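Glucosamine-6-phosphate deaminase (Thermotoga maritima, PDB 1J5X) is a SIS-domain protein, built on two parallel beta sheets flanked by helices. Local coordinates at residues W201-F215 against P314-R326. Sequence-based numbering, arbitrary orientation.
Sequences WKVIEKIDLKEHDHF and PAQILGYQKAISR
Trp201 and Gln321 meet where the end of helix 184-205 lies against helix 313-326. The amide nitrogen Gln321 NE2 sits over the centre of one face of the indole, 3.3 Å from Trp201 CE2. The amide and ring planes are 56° apart, so this is not a flat stack. The same NE2 gives a weak hydrogen bond to Trp201 O. The indole also touches Ile317 CG2 through CE3 and Tyr320 CD1 through CH2.

Ile204 is a knob in a hole made by Pro314, Ile317, Leu318 and Gln321. Helical segments 201-205 and 314-326 cross at -46°. Leu318 CD1 packs against Leu209 CD2 at 3.6 Å. The other methyl of Leu318, CD2, makes a CH-pi contact over the face of Phe215.

Lys322 runs past Phe215 CZ and is bent at chi2 (73°), which brings NZ to the 3-10 segment 209-211 and the loop that follows. Lys322 NZ hydrogen-bonds to Leu209 O at 3.0 Å and to His212 O at 2.7 Å. It also forms a salt bridge with Asp213 OD1 at 3.1 Å, from above the carboxylate plane. These three bonds tie residues 209-213 to the helix. Arg326 NH2 makes a second salt bridge to Asp213 OD1, on its anti side at 2.6 Å, so one oxygen serves both cations. Arg326 NH1 hydrogen-bonds to Ser238 O.

The contact thus joins helix 313-326 to the end of helix 184-205, the connection after it and the start of strand 214-218. Leu318 also touches Cys234 of helix 222-238 and Leu263 and Phe265 of strand 262-267.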
loop_
_atom_site.group_PDB
_atom_site.type_symbol
_atom_site.label_atom_id
_atom_site.label_comp_id
_atom_site.label_asym_id
_atom_site.label_seq_id
_atom_site.Cartn_x
_atom_site.Cartn_y
_atom_site.Cartn_z
ATOM N N TRP A 201 -10.500 3.658 13.877
ATOM C CA TRP A 201 -10.259 2.959 15.143
ATOM C C TRP A 201 -11.533 2.575 15.838
ATOM O O TRP A 201 -11.719 1.406 16.234
ATOM C CB TRP A 201 -9.402 3.804 16.082
ATOM C CG TRP A 201 -8.959 3.010 17.290
ATOM C CD1 TRP A 201 -9.687 2.733 18.409
ATOM C CD2 TRP A 201 -7.742 2.275 17.410
ATOM N NE1 TRP A 201 -9.003 1.856 19.218
ATOM C CE2 TRP A 201 -7.801 1.559 18.629
ATOM C CE3 TRP A 201 -6.601 2.143 16.600
ATOM C CZ2 TRP A 201 -6.748 0.712 19.062
ATOM C CZ3 TRP A 201 -5.551 1.293 17.037
ATOM C CH2 TRP A 201 -5.644 0.595 18.256
ATOM N N LYS A 202 -12.459 3.534 15.938
ATOM C CA LYS A 202 -13.719 3.282 16.635
ATOM C C LYS A 202 -14.673 2.352 15.914
ATOM O O LYS A 202 -15.357 1.552 16.557
ATOM C CB LYS A 202 -14.415 4.619 17.012
ATOM C CG LYS A 202 -14.766 5.523 15.828
ATOM C CD LYS A 202 -16.001 5.051 15.007
ATOM C CE LYS A 202 -17.330 5.133 15.800
ATOM N NZ LYS A 202 -18.476 4.405 15.137
ATOM N N VAL A 203 -14.741 2.445 14.589
ATOM C CA VAL A 203 -15.588 1.568 13.809
ATOM C C VAL A 203 -15.070 0.115 13.919
ATOM O O VAL A 203 -15.855 -0.826 14.064
ATOM C CB VAL A 203 -15.573 1.974 12.288
ATOM C CG1 VAL A 203 -16.180 0.890 11.442
ATOM C CG2 VAL A 203 -16.318 3.346 12.082
ATOM N N ILE A 204 -13.756 -0.066 13.841
ATOM C CA ILE A 204 -13.195 -1.418 13.873
ATOM C C ILE A 204 -13.285 -2.007 15.309
ATOM O O ILE A 204 -13.434 -3.207 15.494
ATOM C CB ILE A 204 -11.744 -1.408 13.340
ATOM C CG1 ILE A 204 -11.747 -0.950 11.860
ATOM C CG2 ILE A 204 -11.116 -2.862 13.431
ATOM C CD1 ILE A 204 -10.365 -0.646 11.259
ATOM N N GLU A 205 -13.236 -1.147 16.316
ATOM C CA GLU A 205 -13.377 -1.628 17.692
ATOM C C GLU A 205 -14.739 -2.349 17.916
ATOM O O GLU A 205 -14.858 -3.188 18.802
ATOM C CB GLU A 205 -13.265 -0.441 18.620
ATOM C CG GLU A 205 -12.607 -0.735 19.913
ATOM C CD GLU A 205 -12.233 0.555 20.635
ATOM O OE1 GLU A 205 -11.189 0.533 21.324
ATOM O OE2 GLU A 205 -12.966 1.572 20.506
ATOM N N LYS A 206 -15.753 -2.013 17.127
ATOM C CA LYS A 206 -17.094 -2.593 17.255
ATOM C C LYS A 206 -17.252 -3.950 16.611
ATOM O O LYS A 206 -18.263 -4.607 16.780
ATOM C CB LYS A 206 -18.144 -1.654 16.659
ATOM C CG LYS A 206 -18.330 -0.317 17.405
ATOM C CD LYS A 206 -19.390 0.539 16.730
ATOM C CE LYS A 206 -19.648 1.870 17.489
ATOM N NZ LYS A 206 -19.530 1.767 19.002
ATOM N N ILE A 207 -16.253 -4.363 15.827
ATOM C CA ILE A 207 -16.322 -5.668 15.187
ATOM C C ILE A 207 -15.960 -6.734 16.218
ATOM O O ILE A 207 -15.033 -6.562 17.001
ATOM C CB ILE A 207 -15.308 -5.810 13.972
ATOM C CG1 ILE A 207 -15.564 -4.693 12.957
ATOM C CG2 ILE A 207 -15.484 -7.212 13.311
ATOM C CD1 ILE A 207 -14.484 -4.532 11.868
ATOM N N ASP A 208 -16.727 -7.819 16.215
ATOM C CA ASP A 208 -16.478 -8.938 17.119
ATOM C C ASP A 208 -15.327 -9.737 16.491
ATOM O O ASP A 208 -15.567 -10.748 15.826
ATOM C CB ASP A 208 -17.718 -9.825 17.207
ATOM C CG ASP A 208 -17.576 -10.898 18.270
ATOM O OD1 ASP A 208 -16.487 -10.949 18.903
ATOM O OD2 ASP A 208 -18.543 -11.671 18.468
ATOM N N LEU A 209 -14.108 -9.264 16.709
ATOM C CA LEU A 209 -12.916 -9.857 16.129
ATOM C C LEU A 209 -12.665 -11.329 16.384
ATOM O O LEU A 209 -12.298 -12.064 15.462
ATOM C CB LEU A 209 -11.689 -9.041 16.553
ATOM C CG LEU A 209 -11.712 -7.626 15.923
ATOM C CD1 LEU A 209 -10.447 -6.886 16.282
ATOM C CD2 LEU A 209 -11.811 -7.724 14.379
ATOM N N LYS A 210 -12.848 -11.756 17.636
ATOM C CA LYS A 210 -12.618 -13.151 17.994
ATOM C C LYS A 210 -13.483 -14.065 17.147
ATOM O O LYS A 210 -13.181 -15.240 17.016
ATOM C CB LYS A 210 -12.919 -13.374 19.493
ATOM C CG LYS A 210 -11.843 -12.835 20.429
ATOM C CD LYS A 210 -12.001 -11.317 20.630
ATOM C CE LYS A 210 -11.007 -10.708 21.656
ATOM N NZ LYS A 210 -11.079 -9.192 21.688
ATOM N N GLU A 211 -14.565 -13.545 16.575
ATOM C CA GLU A 211 -15.428 -14.355 15.741
ATOM C C GLU A 211 -15.132 -14.269 14.231
ATOM O O GLU A 211 -15.897 -14.797 13.409
ATOM C CB GLU A 211 -16.882 -13.979 15.973
ATOM C CG GLU A 211 -17.347 -14.252 17.387
ATOM C CD GLU A 211 -17.960 -15.608 17.508
ATOM O OE1 GLU A 211 -17.270 -16.618 17.229
ATOM O OE2 GLU A 211 -19.155 -15.659 17.875
ATOM N N HIS A 212 -14.047 -13.611 13.855
ATOM C CA HIS A 212 -13.728 -13.516 12.402
ATOM C C HIS A 212 -12.295 -13.953 12.196
ATOM O O HIS A 212 -11.392 -13.375 12.784
ATOM C CB HIS A 212 -13.878 -12.066 11.923
ATOM C CG HIS A 212 -15.298 -11.602 11.864
ATOM N ND1 HIS A 212 -15.947 -11.044 12.946
ATOM C CD2 HIS A 212 -16.197 -11.626 10.857
ATOM C CE1 HIS A 212 -17.183 -10.736 12.599
ATOM N NE2 HIS A 212 -17.363 -11.072 11.338
ATOM N N ASP A 213 -12.099 -14.975 11.373
ATOM C CA ASP A 213 -10.757 -15.463 11.125
ATOM C C ASP A 213 -10.419 -15.587 9.639
ATOM O O ASP A 213 -9.489 -16.305 9.282
ATOM C CB ASP A 213 -10.542 -16.826 11.779
ATOM C CG ASP A 213 -10.359 -16.721 13.254
ATOM O OD1 ASP A 213 -9.340 -16.166 13.723
ATOM O OD2 ASP A 213 -11.269 -17.194 13.967
ATOM N N HIS A 214 -11.185 -14.909 8.799
ATOM C CA HIS A 214 -10.963 -14.929 7.335
ATOM C C HIS A 214 -11.207 -13.488 6.886
ATOM O O HIS A 214 -12.376 -13.038 6.896
ATOM C CB HIS A 214 -11.993 -15.792 6.666
ATOM C CG HIS A 214 -11.868 -15.817 5.179
ATOM N ND1 HIS A 214 -12.909 -16.160 4.359
ATOM C CD2 HIS A 214 -10.825 -15.528 4.367
ATOM C CE1 HIS A 214 -12.522 -16.083 3.093
ATOM N NE2 HIS A 214 -11.262 -15.702 3.074
ATOM N N PHE A 215 -10.128 -12.802 6.510
ATOM C CA PHE A 215 -10.248 -11.402 6.056
ATOM C C PHE A 215 -10.106 -11.322 4.526
ATOM O O PHE A 215 -9.158 -11.902 3.956
ATOM C CB PHE A 215 -9.147 -10.553 6.667
ATOM C CG PHE A 215 -9.184 -10.454 8.179
ATOM C CD1 PHE A 215 -10.305 -10.873 8.899
ATOM C CD2 PHE A 215 -8.116 -9.930 8.848
ATOM C CE1 PHE A 215 -10.311 -10.752 10.302
ATOM C CE2 PHE A 215 -8.101 -9.794 10.251
ATOM C CZ PHE A 215 -9.204 -10.215 10.968
ATOM N N PRO A 314 -7.174 1.604 7.677
ATOM C CA PRO A 314 -8.157 0.739 8.325
ATOM C C PRO A 314 -7.616 -0.707 8.513
ATOM O O PRO A 314 -7.784 -1.311 9.553
ATOM C CB PRO A 314 -9.322 0.770 7.365
ATOM C CG PRO A 314 -9.265 2.202 6.816
ATOM C CD PRO A 314 -7.783 2.353 6.533
ATOM N N ALA A 315 -6.982 -1.259 7.467
ATOM C CA ALA A 315 -6.455 -2.631 7.589
ATOM C C ALA A 315 -5.281 -2.733 8.570
ATOM O O ALA A 315 -5.139 -3.761 9.241
ATOM C CB ALA A 315 -6.037 -3.175 6.150
ATOM N N GLN A 316 -4.457 -1.694 8.692
ATOM C CA GLN A 316 -3.356 -1.721 9.680
ATOM C C GLN A 316 -3.983 -1.753 11.096
ATOM O O GLN A 316 -3.464 -2.388 11.984
ATOM C CB GLN A 316 -2.535 -0.462 9.618
ATOM C CG GLN A 316 -1.726 -0.245 8.334
ATOM C CD GLN A 316 -1.134 1.159 8.292
ATOM O OE1 GLN A 316 -0.718 1.664 9.293
ATOM N NE2 GLN A 316 -1.087 1.784 7.118
ATOM N N ILE A 317 -5.072 -0.997 11.288
ATOM C CA ILE A 317 -5.765 -0.975 12.578
ATOM C C ILE A 317 -6.459 -2.326 12.819
ATOM O O ILE A 317 -6.458 -2.835 13.948
ATOM C CB ILE A 317 -6.793 0.236 12.635
ATOM C CG1 ILE A 317 -6.017 1.539 12.678
ATOM C CG2 ILE A 317 -7.773 0.091 13.833
ATOM C CD1 ILE A 317 -6.933 2.832 12.546
ATOM N N LEU A 318 -7.032 -2.911 11.777
ATOM C CA LEU A 318 -7.656 -4.214 11.911
ATOM C C LEU A 318 -6.563 -5.204 12.323
ATOM O O LEU A 318 -6.741 -5.983 13.276
ATOM C CB LEU A 318 -8.261 -4.667 10.584
ATOM C CG LEU A 318 -8.838 -6.095 10.603
ATOM C CD1 LEU A 318 -10.059 -6.230 11.599
ATOM C CD2 LEU A 318 -9.326 -6.402 9.212
ATOM N N GLY A 319 -5.417 -5.130 11.651
ATOM C CA GLY A 319 -4.361 -6.089 11.958
ATOM C C GLY A 319 -3.948 -5.968 13.420
ATOM O O GLY A 319 -3.789 -6.989 14.145
ATOM N N TYR A 320 -3.738 -4.726 13.845
ATOM C CA TYR A 320 -3.302 -4.472 15.220
ATOM C C TYR A 320 -4.336 -4.983 16.232
ATOM O O TYR A 320 -4.035 -5.783 17.135
ATOM C CB TYR A 320 -3.054 -3.000 15.428
ATOM C CG TYR A 320 -2.533 -2.730 16.826
ATOM C CD1 TYR A 320 -3.406 -2.550 17.896
ATOM C CD2 TYR A 320 -1.159 -2.739 17.081
ATOM C CE1 TYR A 320 -2.914 -2.382 19.195
ATOM C CE2 TYR A 320 -0.662 -2.583 18.367
ATOM C CZ TYR A 320 -1.540 -2.409 19.417
ATOM O OH TYR A 320 -1.008 -2.291 20.709
ATOM N N GLN A 321 -5.563 -4.545 16.072
ATOM C CA GLN A 321 -6.595 -4.959 17.002
ATOM C C GLN A 321 -6.792 -6.463 16.990
ATOM O O GLN A 321 -7.050 -7.071 18.049
ATOM C CB GLN A 321 -7.925 -4.222 16.693
ATOM C CG GLN A 321 -7.817 -2.690 16.953
ATOM C CD GLN A 321 -9.179 -1.978 16.931
ATOM O OE1 GLN A 321 -10.251 -2.752 17.025
ATOM N NE2 GLN A 321 -9.252 -0.742 16.807
ATOM N N LYS A 322 -6.678 -7.088 15.812
ATOM C CA LYS A 322 -6.880 -8.532 15.756
ATOM C C LYS A 322 -5.751 -9.254 16.462
ATOM O O LYS A 322 -5.986 -10.327 17.059
ATOM C CB LYS A 322 -6.966 -9.067 14.309
ATOM C CG LYS A 322 -7.067 -10.605 14.200
ATOM C CD LYS A 322 -8.429 -11.171 14.622
ATOM C CE LYS A 322 -8.396 -12.709 14.597
ATOM N NZ LYS A 322 -9.700 -13.353 14.877
ATOM N N ALA A 323 -4.543 -8.716 16.388
ATOM C CA ALA A 323 -3.442 -9.387 17.054
ATOM C C ALA A 323 -3.678 -9.354 18.578
ATOM O O ALA A 323 -3.468 -10.350 19.283
ATOM C CB ALA A 323 -2.173 -8.716 16.740
ATOM N N ILE A 324 -4.123 -8.199 19.071
ATOM C CA ILE A 324 -4.365 -8.031 20.510
ATOM C C ILE A 324 -5.403 -9.042 20.923
ATOM O O ILE A 324 -5.262 -9.707 21.956
ATOM C CB ILE A 324 -4.869 -6.578 20.833
ATOM C CG1 ILE A 324 -3.770 -5.574 20.503
ATOM C CG2 ILE A 324 -5.260 -6.443 22.347
ATOM C CD1 ILE A 324 -2.415 -5.961 20.977
ATOM N N SER A 325 -6.425 -9.147 20.087
ATOM C CA SER A 325 -7.528 -10.068 20.244
ATOM C C SER A 325 -7.068 -11.526 20.411
ATOM O O SER A 325 -7.626 -12.284 21.221
ATOM C CB SER A 325 -8.406 -9.950 19.017
ATOM O OG SER A 325 -9.560 -10.749 19.107
ATOM N N ARG A 326 -6.063 -11.912 19.630
ATOM C CA ARG A 326 -5.511 -13.264 19.659
ATOM C C ARG A 326 -4.501 -13.387 20.800
ATOM O O ARG A 326 -4.102 -14.493 21.149
ATOM C CB ARG A 326 -4.781 -13.588 18.346
ATOM C CG ARG A 326 -5.675 -13.771 17.152
ATOM C CD ARG A 326 -4.952 -14.654 16.114
ATOM N NE ARG A 326 -5.926 -15.286 15.241
ATOM C CZ ARG A 326 -5.920 -15.123 13.929
ATOM N NH1 ARG A 326 -4.976 -14.370 13.399
ATOM N NH2 ARG A 326 -6.865 -15.657 13.162
HETATM O O HOH W 1 -6.800 -16.943 10.200
#